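Local coordinates for protein putative glutathione S-transferase (Corynebacterium glutamicum, PDB 3M1G) that probably acts as a glutathione transferase of the omega-like, ECM4-related group, in which a cysteine is the expected nucleophile, at residues A66-P71 and F295-Q300; T232-M237 and T326-E331; G238-E243 and G334-A339; H260-C265 and H301-H306. One frame throughout, in Å; residues are numbered along the deposited sequence.

Interaction 1 of 4, residues A66-P71 and F295-Q300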
loop_
_atom_site.group_PDB
_atom_site.type_symbol
_atom_site.label_atom_id
_atom_site.label_comp_id
_atom_site.label_asym_id
_atom_site.label_seq_id
_atom_site.Cartn_x
_atom_site.Cartn_y
_atom_site.Cartn_z
ATOM N N ALA A 66 -17.553 23.012 4.746
ATOM C CA ALA A 66 -16.990 21.746 4.291
ATOM C C ALA A 66 -15.534 21.591 4.766
ATOM O O ALA A 66 -14.971 22.497 5.421
ATOM C CB ALA A 66 -17.084 21.671 2.749
ATOM N N ALA A 67 -14.932 20.437 4.501
ATOM C CA ALA A 67 -13.499 20.227 4.778
ATOM C C ALA A 67 -12.933 19.493 3.580
ATOM O O ALA A 67 -13.546 18.518 3.094
ATOM C CB ALA A 67 -13.294 19.386 6.077
ATOM N N ARG A 68 -11.771 19.924 3.113
ATOM C CA ARG A 68 -11.101 19.255 1.983
ATOM C C ARG A 68 -10.852 17.775 2.206
ATOM O O ARG A 68 -10.979 16.982 1.290
ATOM C CB ARG A 68 -9.756 19.927 1.680
ATOM C CG ARG A 68 -9.856 21.346 1.160
ATOM C CD ARG A 68 -10.521 21.376 -0.252
ATOM N NE ARG A 68 -10.480 22.733 -0.789
ATOM C CZ ARG A 68 -11.307 23.225 -1.714
ATOM N NH1 ARG A 68 -12.291 22.482 -2.242
ATOM N NH2 ARG A 68 -11.165 24.493 -2.097
ATOM N N ALA A 69 -10.517 17.392 3.430
ATOM C CA ALA A 69 -10.123 15.995 3.709
ATOM C C ALA A 69 -11.293 15.026 3.761
ATOM O O ALA A 69 -11.128 13.835 3.551
ATOM C CB ALA A 69 -9.309 15.925 5.051
ATOM N N CYS A 70 -12.470 15.534 4.061
ATOM C CA CYS A 70 -13.620 14.711 4.403
ATOM C C CYS A 70 -14.362 14.282 3.135
ATOM O O CYS A 70 -14.797 15.142 2.370
ATOM C CB CYS A 70 -14.567 15.530 5.321
ATOM S SG CYS A 70 -16.173 14.724 5.637
ATOM N N PRO A 71 -14.514 12.964 2.905
ATOM C CA PRO A 71 -15.221 12.507 1.694
ATOM C C PRO A 71 -16.728 12.865 1.613
ATOM O O PRO A 71 -17.261 13.120 0.526
ATOM C CB PRO A 71 -15.031 10.983 1.726
ATOM C CG PRO A 71 -14.797 10.648 3.198
ATOM C CD PRO A 71 -14.064 11.834 3.760
ATOM N N PHE A 295 -4.764 16.650 -2.359
ATOM C CA PHE A 295 -4.158 15.413 -1.857
ATOM C C PHE A 295 -3.339 15.641 -0.588
ATOM O O PHE A 295 -3.305 14.774 0.284
ATOM C CB PHE A 295 -3.311 14.743 -2.928
ATOM C CG PHE A 295 -4.112 14.100 -4.021
ATOM C CD1 PHE A 295 -4.796 12.934 -3.792
ATOM C CD2 PHE A 295 -4.152 14.655 -5.292
ATOM C CE1 PHE A 295 -5.504 12.325 -4.802
ATOM C CE2 PHE A 295 -4.851 14.073 -6.292
ATOM C CZ PHE A 295 -5.538 12.884 -6.052
ATOM N N THR A 296 -2.721 16.812 -0.465
ATOM C CA THR A 296 -1.950 17.145 0.739
ATOM C C THR A 296 -2.826 17.238 1.964
ATOM O O THR A 296 -2.486 16.680 2.993
ATOM C CB THR A 296 -1.146 18.441 0.558
ATOM O OG1 THR A 296 -0.242 18.255 -0.531
ATOM C CG2 THR A 296 -0.343 18.816 1.831
ATOM N N GLU A 297 -3.971 17.929 1.860
ATOM C CA GLU A 297 -4.846 18.070 3.018
ATOM C C GLU A 297 -5.524 16.766 3.332
ATOM O O GLU A 297 -5.746 16.459 4.497
ATOM C CB GLU A 297 -5.882 19.190 2.825
ATOM C CG GLU A 297 -5.199 20.541 2.879
ATOM C CD GLU A 297 -6.113 21.727 3.060
ATOM O OE1 GLU A 297 -7.320 21.543 3.281
ATOM O OE2 GLU A 297 -5.588 22.867 3.014
ATOM N N ILE A 298 -5.852 15.984 2.325
ATOM C CA ILE A 298 -6.389 14.628 2.579
ATOM C C ILE A 298 -5.368 13.805 3.418
ATOM O O ILE A 298 -5.700 13.341 4.518
ATOM C CB ILE A 298 -6.742 13.916 1.251
ATOM C CG1 ILE A 298 -7.975 14.562 0.601
ATOM C CG2 ILE A 298 -6.933 12.371 1.425
ATOM C CD1 ILE A 298 -8.162 14.178 -0.870
ATOM N N LYS A 299 -4.132 13.673 2.931
ATOM C CA LYS A 299 -3.126 12.824 3.617
ATOM C C LYS A 299 -2.742 13.356 4.992
ATOM O O LYS A 299 -2.621 12.608 5.967
ATOM C CB LYS A 299 -1.871 12.665 2.754
ATOM C CG LYS A 299 -2.089 11.864 1.459
ATOM C CD LYS A 299 -0.865 11.944 0.543
ATOM C CE LYS A 299 0.341 11.150 1.083
ATOM N NZ LYS A 299 1.560 11.451 0.296
ATOM N N GLN A 300 -2.552 14.676 5.091
ATOM C CA GLN A 300 -2.229 15.265 6.379
ATOM C C GLN A 300 -3.323 15.004 7.419
ATOM O O GLN A 300 -3.029 14.678 8.586
ATOM C CB GLN A 300 -1.974 16.759 6.233
ATOM C CG GLN A 300 -0.632 17.010 5.562
ATOM C CD GLN A 300 -0.332 18.485 5.451
ATOM O OE1 GLN A 300 -1.182 19.291 5.715
ATOM N NE2 GLN A 300 0.874 18.828 5.065
#
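Arg68 and Glu297 cross at a slant, and they meet through the shaft of the arginine, not through its charged head. OE1 of Glu297 rests against the first two methylenes of Arg68, 3.3 Å from CG. In Arg68, CG lies anti to the carbonyl carbon (chi1 -66°) and the chain then bends at chi2, which carries the guanidinium away from helix 295-305; the guanidinium and carboxylate planes end up 53° apart. The charged atoms therefore do not pair: NE of Arg68 stays 5.3 Å from OE1 of Glu297, and any attraction between the two is probably only a longer-range one. NH2 of Arg68 instead makes a weak hydrogen bond to the carbonyl of Glu352.

Behind this pair the backbones come close, with the CA atoms of Ala69 and Ile298 4.1 Å apart. The contact joins the two halves of the GST fold: 66-71 is the turn between strand 62-66 and helix 71-83 of the thioredoxin-like domain, and 295-300 opens the last helix of the all-helical domain. In this turn sits Cys70, the predicted nucleophile. It occupies the N-cap of helix 71-83, and its CB points away from helix 295-305.

Ala69 makes the tight approach. Its methyl presses on the helix backbone, CB lying 3.6 Å from O of Glu297. Beside it, CG1 of Ile298 packs 3.9 Å from the carbonyl O of Arg68. The carbonyls of Arg68 and Ala69 also meet the guanidinium of Arg254, the bond from Ala69 being the firmer.

Interaction 2 of 4, residues T232-M237 and T326-E331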
loop_
_atom_site.group_PDB
_atom_site.type_symbol
_atom_site.label_atom_id
_atom_site.label_comp_id
_atom_site.label_asym_id
_atom_site.label_seq_id
_atom_site.Cartn_x
_atom_site.Cartn_y
_atom_site.Cartn_z
ATOM N N THR A 232 -18.891 -2.853 -18.238
ATOM C CA THR A 232 -19.806 -2.673 -19.363
ATOM C C THR A 232 -20.546 -1.316 -19.407
ATOM O O THR A 232 -21.323 -1.084 -20.302
ATOM C CB THR A 232 -20.853 -3.783 -19.390
ATOM O OG1 THR A 232 -21.627 -3.738 -18.184
ATOM C CG2 THR A 232 -20.197 -5.191 -19.584
ATOM N N ARG A 233 -20.312 -0.449 -18.433
ATOM C CA ARG A 233 -20.955 0.848 -18.331
ATOM C C ARG A 233 -19.821 1.857 -18.147
ATOM O O ARG A 233 -18.890 1.593 -17.369
ATOM C CB ARG A 233 -21.814 0.895 -17.074
ATOM C CG ARG A 233 -23.008 -0.062 -17.038
ATOM C CD ARG A 233 -23.594 -0.097 -15.627
ATOM N NE ARG A 233 -24.724 -1.028 -15.515
ATOM C CZ ARG A 233 -24.600 -2.348 -15.467
ATOM N NH1 ARG A 233 -23.409 -2.959 -15.513
ATOM N NH2 ARG A 233 -25.677 -3.068 -15.361
ATOM N N ARG A 234 -19.901 3.012 -18.797
ATOM C CA ARG A 234 -18.850 4.000 -18.597
ATOM C C ARG A 234 -18.800 4.537 -17.146
ATOM O O ARG A 234 -17.722 4.613 -16.541
ATOM C CB ARG A 234 -18.981 5.163 -19.587
ATOM C CG ARG A 234 -17.890 6.167 -19.350
ATOM C CD ARG A 234 -17.317 6.695 -20.537
ATOM N NE ARG A 234 -16.332 7.742 -20.288
ATOM C CZ ARG A 234 -15.992 8.617 -21.228
ATOM N NH1 ARG A 234 -16.594 8.575 -22.420
ATOM N NH2 ARG A 234 -15.127 9.573 -20.980
ATOM N N TYR A 235 -19.967 4.891 -16.604
ATOM C CA TYR A 235 -20.108 5.351 -15.230
ATOM C C TYR A 235 -21.113 4.433 -14.543
ATOM O O TYR A 235 -21.673 3.551 -15.184
ATOM C CB TYR A 235 -20.571 6.808 -15.216
ATOM C CG TYR A 235 -19.671 7.730 -16.021
ATOM C CD1 TYR A 235 -18.404 8.064 -15.579
ATOM C CD2 TYR A 235 -20.076 8.230 -17.243
ATOM C CE1 TYR A 235 -17.565 8.898 -16.315
ATOM C CE2 TYR A 235 -19.258 9.060 -17.998
ATOM C CZ TYR A 235 -18.019 9.404 -17.523
ATOM O OH TYR A 235 -17.213 10.213 -18.271
ATOM N N LEU A 236 -21.368 4.643 -13.255
ATOM C CA LEU A 236 -22.176 3.676 -12.473
ATOM C C LEU A 236 -23.554 3.423 -13.053
ATOM O O LEU A 236 -24.034 2.286 -12.994
ATOM C CB LEU A 236 -22.328 4.113 -11.037
ATOM C CG LEU A 236 -21.052 3.951 -10.186
ATOM C CD1 LEU A 236 -21.219 4.701 -8.870
ATOM C CD2 LEU A 236 -20.701 2.445 -9.983
HETATM N N MSE A 237 -24.193 4.486 -13.566
HETATM C CA MSE A 237 -25.528 4.390 -14.119
HETATM C C MSE A 237 -25.541 4.558 -15.648
HETATM O O MSE A 237 -26.535 5.017 -16.209
HETATM C CB MSE A 237 -26.439 5.438 -13.479
HETATM C CG MSE A 237 -26.418 5.458 -11.954
HETATM SE SE MSE A 237 -26.860 3.719 -11.153
HETATM C CE MSE A 237 -28.553 3.492 -11.906
ATOM N N THR A 326 -3.083 10.533 -16.525
ATOM C CA THR A 326 -2.784 9.791 -17.722
ATOM C C THR A 326 -4.070 9.422 -18.481
ATOM O O THR A 326 -5.155 9.387 -17.877
ATOM C CB THR A 326 -1.978 8.492 -17.381
ATOM O OG1 THR A 326 -2.749 7.637 -16.500
ATOM C CG2 THR A 326 -0.599 8.849 -16.757
ATOM N N PRO A 327 -3.969 9.143 -19.798
ATOM C CA PRO A 327 -5.168 8.738 -20.576
ATOM C C PRO A 327 -5.868 7.524 -19.960
ATOM O O PRO A 327 -5.218 6.527 -19.653
ATOM C CB PRO A 327 -4.598 8.380 -21.956
ATOM C CG PRO A 327 -3.346 9.259 -22.076
ATOM C CD PRO A 327 -2.772 9.249 -20.663
ATOM N N HIS A 328 -7.178 7.616 -19.796
ATOM C CA HIS A 328 -7.944 6.630 -19.042
ATOM C C HIS A 328 -8.528 5.488 -19.876
ATOM O O HIS A 328 -8.969 4.491 -19.323
ATOM C CB HIS A 328 -9.041 7.333 -18.243
ATOM C CG HIS A 328 -9.942 8.198 -19.069
ATOM N ND1 HIS A 328 -10.860 7.678 -19.945
ATOM C CD2 HIS A 328 -10.076 9.543 -19.131
ATOM C CE1 HIS A 328 -11.493 8.671 -20.549
ATOM N NE2 HIS A 328 -11.025 9.815 -20.078
ATOM N N GLY A 329 -8.579 5.635 -21.189
ATOM C CA GLY A 329 -9.158 4.605 -22.047
ATOM C C GLY A 329 -10.665 4.288 -21.956
ATOM O O GLY A 329 -11.127 3.332 -22.564
ATOM N N ARG A 330 -11.446 5.086 -21.244
ATOM C CA ARG A 330 -12.859 4.776 -21.027
ATOM C C ARG A 330 -13.808 5.187 -22.179
ATOM O O ARG A 330 -14.981 4.785 -22.180
ATOM C CB ARG A 330 -13.326 5.396 -19.695
ATOM C CG ARG A 330 -12.523 4.865 -18.485
ATOM C CD ARG A 330 -12.904 3.440 -18.140
ATOM N NE ARG A 330 -14.247 3.379 -17.521
ATOM C CZ ARG A 330 -14.868 2.245 -17.219
ATOM N NH1 ARG A 330 -14.273 1.076 -17.461
ATOM N NH2 ARG A 330 -16.076 2.264 -16.682
ATOM N N GLU A 331 -13.309 5.981 -23.135
ATOM C CA GLU A 331 -14.074 6.357 -24.348
ATOM C C GLU A 331 -14.515 5.124 -25.134
ATOM O O GLU A 331 -15.516 5.189 -25.816
ATOM C CB GLU A 331 -13.277 7.253 -25.329
ATOM C CG GLU A 331 -12.781 8.567 -24.729
ATOM C CD GLU A 331 -11.410 8.431 -23.970
ATOM O OE1 GLU A 331 -10.784 7.321 -23.919
ATOM O OE2 GLU A 331 -10.971 9.472 -23.416
HETATM O O HOH W 1 -15.277 5.926 -16.706
#
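This is a polar contact between two loops, in which Arg234 and Arg330 run past each other in opposite directions; it ties the loop between helices 209-229 and 243-253 to the C-terminal tail that follows helix 295-305. NH2 of Arg330 donates to O of Arg234 over 2.9 Å at 164°. The carbonyl lies at the edge of the guanidinium, near its plane, whereas the nitrogen stands above the carbonyl plane. A water completes the link, donating to O of Arg234 and accepting from NE of Arg330. Bends at chi2 and chi3 fold the Arg330 chain back to reach this carbonyl.

The Arg234 guanidinium is turned 89° from that of Arg330. The backbone at Arg330 and Glu331 covers one of its faces, and CD touches O of Arg330 at 3.4 Å. CE1 of His328 approaches NH2 of Arg234 obliquely, while ND1 of His328 accepts from N of Arg330 in the plane of the ring, so it is unprotonated there.

Asp282 of helix 274-284 forms a salt bridge with NE of Arg234, and NH2 of Arg330 also bonds to the carbonyl of Leu230. The like charges, NE of Arg234 and NE of Arg330 5.6 Å apart, are probably offset by these partners.

Interaction 3 of 4, residues G238-E243 and G334-A339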
loop_
_atom_site.group_PDB
_atom_site.type_symbol
_atom_site.label_atom_id
_atom_site.label_comp_id
_atom_site.label_asym_id
_atom_site.label_seq_id
_atom_site.Cartn_x
_atom_site.Cartn_y
_atom_site.Cartn_z
ATOM N N GLY A 238 -24.454 4.219 -16.319
ATOM C CA GLY A 238 -24.459 4.182 -17.782
ATOM C C GLY A 238 -23.573 5.230 -18.438
ATOM O O GLY A 238 -22.435 5.421 -18.043
ATOM N N ASP A 239 -24.128 5.937 -19.414
ATOM C CA ASP A 239 -23.306 6.751 -20.306
ATOM C C ASP A 239 -22.809 8.062 -19.706
ATOM O O ASP A 239 -21.839 8.606 -20.211
ATOM C CB ASP A 239 -24.088 7.083 -21.584
ATOM C CG ASP A 239 -24.193 5.900 -22.534
ATOM O OD1 ASP A 239 -23.441 4.921 -22.359
ATOM O OD2 ASP A 239 -25.019 5.978 -23.456
ATOM N N HIS A 240 -23.505 8.589 -18.698
ATOM C CA HIS A 240 -23.180 9.897 -18.129
ATOM C C HIS A 240 -23.027 9.882 -16.604
ATOM O O HIS A 240 -23.587 9.033 -15.920
ATOM C CB HIS A 240 -24.233 10.966 -18.557
ATOM C CG HIS A 240 -24.473 11.009 -20.040
ATOM N ND1 HIS A 240 -23.443 11.161 -20.944
ATOM C CD2 HIS A 240 -25.611 10.885 -20.780
ATOM C CE1 HIS A 240 -23.935 11.131 -22.182
ATOM N NE2 HIS A 240 -25.241 10.939 -22.110
ATOM N N ILE A 241 -22.293 10.867 -16.097
ATOM C CA ILE A 241 -22.068 11.038 -14.668
ATOM C C ILE A 241 -23.392 11.353 -13.951
ATOM O O ILE A 241 -24.225 12.122 -14.458
ATOM C CB ILE A 241 -21.042 12.159 -14.392
ATOM C CG1 ILE A 241 -19.677 11.713 -14.911
ATOM C CG2 ILE A 241 -21.010 12.558 -12.866
ATOM C CD1 ILE A 241 -18.590 12.788 -14.973
ATOM N N THR A 242 -23.600 10.687 -12.816
ATOM C CA THR A 242 -24.744 10.937 -11.939
ATOM C C THR A 242 -24.306 11.094 -10.482
ATOM O O THR A 242 -23.135 10.909 -10.125
ATOM C CB THR A 242 -25.764 9.764 -11.991
ATOM O OG1 THR A 242 -25.109 8.544 -11.595
ATOM C CG2 THR A 242 -26.401 9.600 -13.412
ATOM N N GLU A 243 -25.263 11.462 -9.638
ATOM C CA GLU A 243 -25.102 11.466 -8.198
ATOM C C GLU A 243 -24.353 10.246 -7.639
ATOM O O GLU A 243 -23.585 10.392 -6.686
ATOM C CB GLU A 243 -26.493 11.547 -7.548
ATOM C CG GLU A 243 -26.577 11.398 -6.038
ATOM C CD GLU A 243 -26.299 12.699 -5.240
ATOM O OE1 GLU A 243 -26.242 13.784 -5.854
ATOM O OE2 GLU A 243 -26.180 12.613 -3.985
ATOM N N GLY A 334 -18.121 4.224 -24.865
ATOM C CA GLY A 334 -19.084 5.202 -25.351
ATOM C C GLY A 334 -19.394 6.243 -24.284
ATOM O O GLY A 334 -18.673 6.383 -23.287
ATOM N N GLY A 335 -20.476 6.970 -24.493
ATOM C CA GLY A 335 -20.937 7.934 -23.526
ATOM C C GLY A 335 -20.008 9.124 -23.403
ATOM O O GLY A 335 -19.183 9.368 -24.269
ATOM N N SER A 336 -20.159 9.880 -22.323
ATOM C CA SER A 336 -19.395 11.106 -22.125
ATOM C C SER A 336 -19.736 11.639 -20.744
ATOM O O SER A 336 -20.805 11.358 -20.211
ATOM C CB SER A 336 -19.748 12.155 -23.194
ATOM O OG SER A 336 -21.136 12.450 -23.159
ATOM N N PRO A 337 -18.825 12.407 -20.139
ATOM C CA PRO A 337 -19.144 12.844 -18.779
ATOM C C PRO A 337 -20.537 13.481 -18.621
ATOM O O PRO A 337 -21.259 13.181 -17.645
ATOM C CB PRO A 337 -18.026 13.848 -18.465
ATOM C CG PRO A 337 -16.869 13.431 -19.336
ATOM C CD PRO A 337 -17.456 12.775 -20.549
ATOM N N PHE A 338 -20.904 14.345 -19.578
ATOM C CA PHE A 338 -22.177 15.028 -19.566
ATOM C C PHE A 338 -22.974 14.820 -20.873
ATOM O O PHE A 338 -22.409 14.524 -21.920
ATOM C CB PHE A 338 -21.943 16.524 -19.346
ATOM C CG PHE A 338 -21.039 16.815 -18.198
ATOM C CD1 PHE A 338 -21.441 16.507 -16.917
ATOM C CD2 PHE A 338 -19.789 17.390 -18.408
ATOM C CE1 PHE A 338 -20.615 16.739 -15.831
ATOM C CE2 PHE A 338 -18.927 17.655 -17.325
ATOM C CZ PHE A 338 -19.335 17.330 -16.036
ATOM N N ALA A 339 -24.286 14.941 -20.794
ATOM C CA ALA A 339 -25.134 14.840 -22.002
ATOM C C ALA A 339 -24.781 15.969 -22.986
ATOM O O ALA A 339 -24.133 16.969 -22.626
ATOM C CB ALA A 339 -26.626 14.894 -21.622
HETATM O O HOH W 2 -23.573 14.086 -16.379
#
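ND1 of His240 donates to O of Ser336 in a short, nearly straight bond, 2.7 Å at 175°, with the oxygen in the ring plane. On either side of it run two backbone bonds: N of Ser336 gives to O of Asp239, and N of Ile241 gives to O of Pro337, both at 3.0 Å. That same Pro337 oxygen takes a water that also donates to O of Ile241, so it is gripped twice.

In one of its two modelled conformers, the Ser336 hydroxyl donates to O of Phe338. The imidazole is sandwiched: CB of its neighbour Asp239 lies over one face and CA of Ala339 over the other, the latter a CH-pi contact 3.9 Å from the centroid. Further out, CD1 of Ile241 packs on CB of Pro337 at 3.7 Å. CA of Gly335 lies 3.5 Å from O of Asp239 in a CA-H...O contact.

The contact lashes the C-terminal tail to the loop that leads into helix 243-253, near the surface, with Thr242 at the N-cap of that helix. Because ND1 serves as the donor, this nitrogen must carry its proton, and the covered faces and straight bond together fix the rotation of the ring.

Interaction 4 of 4, residues H260-C265 and H301-H306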
loop_
_atom_site.group_PDB
_atom_site.type_symbol
_atom_site.label_atom_id
_atom_site.label_comp_id
_atom_site.label_asym_id
_atom_site.label_seq_id
_atom_site.Cartn_x
_atom_site.Cartn_y
_atom_site.Cartn_z
ATOM N N HIS A 260 -5.695 2.551 1.646
ATOM C CA HIS A 260 -4.859 1.375 1.315
ATOM C C HIS A 260 -3.927 0.981 2.459
ATOM O O HIS A 260 -3.910 -0.180 2.861
ATOM C CB HIS A 260 -4.068 1.645 0.011
ATOM C CG HIS A 260 -3.255 0.477 -0.462
ATOM N ND1 HIS A 260 -2.008 0.188 0.064
ATOM C CD2 HIS A 260 -3.530 -0.508 -1.358
ATOM C CE1 HIS A 260 -1.563 -0.951 -0.469
ATOM N NE2 HIS A 260 -2.443 -1.365 -1.381
ATOM N N GLY A 261 -3.134 1.937 2.954
ATOM C CA GLY A 261 -2.199 1.704 4.054
ATOM C C GLY A 261 -2.737 2.062 5.455
ATOM O O GLY A 261 -2.837 1.202 6.327
ATOM N N HIS A 262 -3.085 3.333 5.649
ATOM C CA HIS A 262 -3.565 3.853 6.935
ATOM C C HIS A 262 -4.722 3.035 7.512
ATOM O O HIS A 262 -4.693 2.701 8.689
ATOM C CB HIS A 262 -3.970 5.321 6.759
ATOM C CG HIS A 262 -4.361 6.017 8.027
ATOM N ND1 HIS A 262 -3.489 6.201 9.083
ATOM C CD2 HIS A 262 -5.525 6.631 8.382
ATOM C CE1 HIS A 262 -4.100 6.894 10.034
ATOM N NE2 HIS A 262 -5.337 7.169 9.634
ATOM N N PHE A 263 -5.708 2.695 6.679
ATOM C CA PHE A 263 -6.863 1.868 7.094
ATOM C C PHE A 263 -6.716 0.375 6.758
ATOM O O PHE A 263 -7.682 -0.401 6.909
ATOM C CB PHE A 263 -8.161 2.408 6.455
ATOM C CG PHE A 263 -8.701 3.685 7.085
ATOM C CD1 PHE A 263 -8.132 4.238 8.217
ATOM C CD2 PHE A 263 -9.852 4.254 6.600
ATOM C CE1 PHE A 263 -8.689 5.372 8.830
ATOM C CE2 PHE A 263 -10.411 5.412 7.221
ATOM C CZ PHE A 263 -9.801 5.965 8.316
ATOM N N LYS A 264 -5.526 -0.026 6.300
ATOM C CA LYS A 264 -5.204 -1.441 6.040
ATOM C C LYS A 264 -6.167 -2.095 5.058
ATOM O O LYS A 264 -6.394 -3.292 5.123
ATOM C CB LYS A 264 -5.166 -2.220 7.357
ATOM C CG LYS A 264 -4.166 -1.649 8.406
ATOM C CD LYS A 264 -4.009 -2.581 9.607
ATOM C CE LYS A 264 -2.884 -2.136 10.555
ATOM N NZ LYS A 264 -3.174 -0.872 11.301
ATOM N N CYS A 265 -6.692 -1.319 4.103
ATOM C CA CYS A 265 -7.678 -1.840 3.155
ATOM C C CYS A 265 -7.024 -2.496 1.914
ATOM O O CYS A 265 -7.714 -3.062 1.070
ATOM C CB CYS A 265 -8.569 -0.713 2.651
ATOM S SG CYS A 265 -9.648 -0.035 3.882
ATOM N N HIS A 301 -4.579 15.113 7.017
ATOM C CA HIS A 301 -5.651 14.956 7.985
ATOM C C HIS A 301 -5.638 13.541 8.576
ATOM O O HIS A 301 -5.639 13.345 9.781
ATOM C CB HIS A 301 -7.020 15.221 7.385
ATOM C CG HIS A 301 -8.133 14.807 8.296
ATOM N ND1 HIS A 301 -8.485 15.541 9.409
ATOM C CD2 HIS A 301 -8.906 13.694 8.318
ATOM C CE1 HIS A 301 -9.431 14.899 10.074
ATOM N NE2 HIS A 301 -9.704 13.777 9.435
ATOM N N TYR A 302 -5.592 12.549 7.720
ATOM C CA TYR A 302 -5.748 11.182 8.197
ATOM C C TYR A 302 -4.520 10.754 8.995
ATOM O O TYR A 302 -4.644 10.241 10.109
ATOM C CB TYR A 302 -5.977 10.240 7.012
ATOM C CG TYR A 302 -7.383 10.255 6.506
ATOM C CD1 TYR A 302 -7.783 11.179 5.547
ATOM C CD2 TYR A 302 -8.326 9.362 6.998
ATOM C CE1 TYR A 302 -9.070 11.200 5.067
ATOM C CE2 TYR A 302 -9.633 9.370 6.538
ATOM C CZ TYR A 302 -10.011 10.320 5.578
ATOM O OH TYR A 302 -11.302 10.338 5.073
ATOM N N TYR A 303 -3.345 10.974 8.415
ATOM C CA TYR A 303 -2.092 10.430 8.962
ATOM C C TYR A 303 -1.634 11.192 10.201
ATOM O O TYR A 303 -0.957 10.604 11.062
ATOM C CB TYR A 303 -0.966 10.403 7.910
ATOM C CG TYR A 303 -1.045 9.252 6.937
ATOM C CD1 TYR A 303 -0.596 7.975 7.298
ATOM C CD2 TYR A 303 -1.583 9.411 5.657
ATOM C CE1 TYR A 303 -0.650 6.889 6.383
ATOM C CE2 TYR A 303 -1.628 8.328 4.744
ATOM C CZ TYR A 303 -1.171 7.080 5.139
ATOM O OH TYR A 303 -1.219 6.020 4.280
ATOM N N ILE A 304 -1.965 12.485 10.303
ATOM C CA ILE A 304 -1.552 13.285 11.475
ATOM C C ILE A 304 -2.596 13.227 12.593
ATOM O O ILE A 304 -2.275 13.011 13.732
ATOM C CB ILE A 304 -1.273 14.750 11.106
ATOM C CG1 ILE A 304 -0.060 14.813 10.171
ATOM C CG2 ILE A 304 -1.011 15.610 12.373
ATOM C CD1 ILE A 304 0.206 16.232 9.607
ATOM N N THR A 305 -3.851 13.349 12.228
ATOM C CA THR A 305 -4.965 13.396 13.179
ATOM C C THR A 305 -5.312 12.085 13.863
ATOM O O THR A 305 -5.743 12.103 15.001
ATOM C CB THR A 305 -6.205 13.920 12.394
ATOM O OG1 THR A 305 -5.974 15.306 12.158
ATOM C CG2 THR A 305 -7.525 13.671 13.082
ATOM N N HIS A 306 -5.151 10.954 13.177
ATOM C CA HIS A 306 -5.563 9.673 13.739
ATOM C C HIS A 306 -4.387 9.040 14.479
ATOM O O HIS A 306 -3.820 7.998 14.049
ATOM C CB HIS A 306 -6.095 8.728 12.663
ATOM C CG HIS A 306 -7.327 9.217 11.974
ATOM N ND1 HIS A 306 -7.708 8.771 10.725
ATOM C CD2 HIS A 306 -8.256 10.133 12.345
ATOM C CE1 HIS A 306 -8.824 9.382 10.365
ATOM N NE2 HIS A 306 -9.178 10.210 11.331
HETATM O O HOH W 3 -2.222 4.548 1.794
#
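Two imidazoles hydrogen-bond to each other here: NE2 of His262 and ND1 of His306 lie 3.1 Å apart at 164°, and either could be the donor. The rings meet rim to rim with planes 14° apart, each nitrogen near the plane of the other ring. NE2 of His306 is held by Asp99, whose carboxylate would probably polarise the pair.

His262 reaches the helix because CG stands anti to its backbone N (chi1 -175°). Its edge is directed at the face of Tyr303, centroids 4.8 Å apart, and CB lies 3.7 Å from CZ of that ring. His262, Tyr303 and His306 form an aromatic cluster. A water joins the Tyr303 hydroxyl to N of Gly261, where a type I turn running to Lys264 begins.

Next to the cluster, Tyr302 points its edge at the face of Phe263 in an offset edge-to-face pair, CE2 of Tyr302 being 3.8 Å from CZ of Phe263. The Tyr302 hydroxyl bonds to those of Tyr201, the predicted proton donor/acceptor, and Tyr259, which like Tyr302 probably lowers the Cys70 pKa. The contact thus packs the turn after helix 255-259 against the end of helix 295-305, while Lys264 reaches Asn310 of the second subunit.

How the interactions relate
The four contacts fall into two groups. Interactions 1 and 4 share helix 295-305 and have centres 12 Å apart: CB of Ala69 touches CB of His301 at 3.3 Å, and CD of Pro71 lies 3.4 Å from OH of Tyr302. Together they bring the turn of Cys70, the predicted nucleophile, up to Tyr302, one of the tyrosines predicted to lower its pKa. Interactions 2 and 3, centres 9 Å apart, fasten successive parts of the C-terminal tail to one loop, and a probable hydrogen bond from NH1 of Arg234 to O of Gly334 connects them. This second group lies away from the annotated sites; the centres of interactions 3 and 4 are about 32 Å apart.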